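Local coordinates for transcriptional protein SWT1 (Saccharomyces cerevisiae, PDB 4PQZ) that takes part in transcription, probably as an activator, and has RNA endonuclease activity, this chain being its C-terminal, HEPN-like domain, at residues N123-F128 / T160-I165. Numbering follows the deposited sequence.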
loop_
_atom_site.group_PDB
_atom_site.type_symbol
_atom_site.label_atom_id
_atom_site.label_comp_id
_atom_site.label_asym_id
_atom_site.label_seq_id
_atom_site.Cartn_x
_atom_site.Cartn_y
_atom_site.Cartn_z
ATOM N N ASN A 123 -7.429 2.169 -17.174
ATOM C CA ASN A 123 -8.478 1.986 -16.183
ATOM C C ASN A 123 -7.950 1.256 -14.924
ATOM O O ASN A 123 -8.162 1.703 -13.791
ATOM C CB ASN A 123 -9.659 1.234 -16.805
ATOM C CG ASN A 123 -10.711 0.838 -15.773
ATOM O OD1 ASN A 123 -11.073 1.638 -14.899
ATOM N ND2 ASN A 123 -11.201 -0.412 -15.863
ATOM N N ASP A 124 -7.241 0.149 -15.146
ATOM C CA ASP A 124 -6.678 -0.667 -14.071
ATOM C C ASP A 124 -5.628 0.105 -13.277
ATOM O O ASP A 124 -5.532 -0.045 -12.060
ATOM C CB ASP A 124 -6.065 -1.954 -14.635
ATOM C CG ASP A 124 -7.115 -2.994 -15.014
ATOM O OD1 ASP A 124 -8.318 -2.660 -15.014
ATOM O OD2 ASP A 124 -6.730 -4.147 -15.312
ATOM N N LEU A 125 -4.862 0.942 -13.976
ATOM C CA LEU A 125 -3.836 1.775 -13.348
ATOM C C LEU A 125 -4.440 2.849 -12.450
ATOM O O LEU A 125 -3.917 3.127 -11.375
ATOM C CB LEU A 125 -2.919 2.398 -14.403
ATOM C CG LEU A 125 -1.746 3.247 -13.893
ATOM C CD1 LEU A 125 -0.918 2.496 -12.844
ATOM C CD2 LEU A 125 -0.861 3.722 -15.048
ATOM N N ARG A 126 -5.549 3.440 -12.884
ATOM C CA ARG A 126 -6.253 4.418 -12.062
ATOM C C ARG A 126 -6.908 3.734 -10.877
ATOM O O ARG A 126 -6.864 4.238 -9.753
ATOM C CB ARG A 126 -7.300 5.181 -12.884
ATOM C CG ARG A 126 -6.693 5.939 -14.045
ATOM C CD ARG A 126 -7.666 6.928 -14.641
ATOM N NE ARG A 126 -6.963 8.093 -15.174
ATOM C CZ ARG A 126 -6.651 9.170 -14.452
ATOM N NH1 ARG A 126 -6.977 9.237 -13.166
ATOM N NH2 ARG A 126 -6.011 10.185 -15.015
ATOM N N THR A 127 -7.519 2.584 -11.138
ATOM C CA THR A 127 -8.151 1.785 -10.084
ATOM C C THR A 127 -7.126 1.365 -9.028
ATOM O O THR A 127 -7.387 1.454 -7.831
ATOM C CB THR A 127 -8.864 0.539 -10.665
ATOM O OG1 THR A 127 -9.986 0.964 -11.448
ATOM C CG2 THR A 127 -9.360 -0.383 -9.551
ATOM N N PHE A 128 -5.955 0.943 -9.497
ATOM C CA PHE A 128 -4.857 0.535 -8.636
ATOM C C PHE A 128 -4.390 1.700 -7.776
ATOM O O PHE A 128 -4.404 1.619 -6.544
ATOM C CB PHE A 128 -3.686 -0.008 -9.478
ATOM C CG PHE A 128 -2.515 -0.484 -8.657
ATOM C CD1 PHE A 128 -2.506 -1.762 -8.114
ATOM C CD2 PHE A 128 -1.424 0.355 -8.416
ATOM C CE1 PHE A 128 -1.420 -2.207 -7.341
ATOM C CE2 PHE A 128 -0.350 -0.074 -7.650
ATOM C CZ PHE A 128 -0.346 -1.360 -7.117
ATOM N N THR A 160 0.127 12.771 -11.408
ATOM C CA THR A 160 0.498 13.591 -12.551
ATOM C C THR A 160 1.070 12.713 -13.658
ATOM O O THR A 160 0.733 12.901 -14.816
ATOM C CB THR A 160 1.459 14.737 -12.162
ATOM O OG1 THR A 160 2.728 14.204 -11.767
ATOM C CG2 THR A 160 0.870 15.551 -11.016
ATOM N N SER A 161 1.889 11.728 -13.297
ATOM C CA SER A 161 2.443 10.796 -14.281
ATOM C C SER A 161 1.346 9.935 -14.916
ATOM O O SER A 161 1.480 9.453 -16.043
ATOM C CB SER A 161 3.527 9.910 -13.646
ATOM O OG SER A 161 4.672 10.673 -13.266
ATOM N N ILE A 162 0.256 9.747 -14.180
ATOM C CA ILE A 162 -0.923 9.068 -14.700
ATOM C C ILE A 162 -1.814 10.059 -15.462
ATOM O O ILE A 162 -2.219 9.790 -16.593
ATOM C CB ILE A 162 -1.724 8.382 -13.564
ATOM C CG1 ILE A 162 -0.989 7.137 -13.055
ATOM C CG2 ILE A 162 -3.115 7.992 -14.034
ATOM C CD1 ILE A 162 -1.724 6.419 -11.904
ATOM N N ASN A 163 -2.094 11.206 -14.835
ATOM C CA ASN A 163 -2.991 12.224 -15.394
ATOM C C ASN A 163 -2.371 12.972 -16.569
ATOM O O ASN A 163 -3.026 13.791 -17.221
ATOM C CB ASN A 163 -3.433 13.225 -14.330
ATOM C CG ASN A 163 -4.876 13.014 -13.902
ATOM O OD1 ASN A 163 -5.704 12.566 -14.699
ATOM N ND2 ASN A 163 -5.185 13.333 -12.647
ATOM N N ALA A 164 -1.101 12.684 -16.830
ATOM C CA ALA A 164 -0.435 13.191 -18.016
ATOM C C ALA A 164 -0.398 12.095 -19.081
ATOM O O ALA A 164 0.510 12.053 -19.918
ATOM C CB ALA A 164 0.962 13.689 -17.713
ATOM N N ILE A 165 -1.384 11.203 -19.044
ATOM C CA ILE A 165 -1.693 10.375 -20.203
ATOM C C ILE A 165 -3.190 10.440 -20.524
ATOM O O ILE A 165 -4.024 9.848 -19.836
ATOM C CB ILE A 165 -1.277 8.891 -20.049
ATOM C CG1 ILE A 165 0.094 8.754 -19.386
ATOM C CG2 ILE A 165 -1.261 8.224 -21.414
ATOM C CD1 ILE A 165 0.444 7.304 -19.034
#
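Ile162 points from the end of helix 145-163 at Leu125 and Arg126, near the start of helix 122-139. At its CB the side chain forks. CG1, anti to the carbonyl carbon (chi1 -73°), takes the branch to Leu125 and lies 4.0 Å from Leu125 CD2. Beyond it, Ile162 CD1 reaches Leu125 CG at 3.7 Å. The other branch, Ile162 CG2, lies over the centre of one face of the Arg126 guanidinium, 3.8 Å from Arg126 CZ. The arginine chain, bent at chi3, runs alongside the isoleucine, pointing the other way, and reaches Asn163. There Arg126 NH2 donates a bent hydrogen bond (137° at the hydrogen) to Asn163 OD1 near the guanidinium plane, the amide plane being turned 49° from it; the modelled 2.4 Å is very short and its exact length doubtful. Phe35 of helix 35-62 and Pro119 also touch Leu125. The contact thus joins the start of helix 122-139 to the end of helix 145-163, the ends away from their connecting loop, in this HEPN-like domain. The apolar pair packs on the buried side, while the arginine probably serves both environments, laying its flat face on a methyl and keeping an N-H edge for the amide oxygen at the exposed rim.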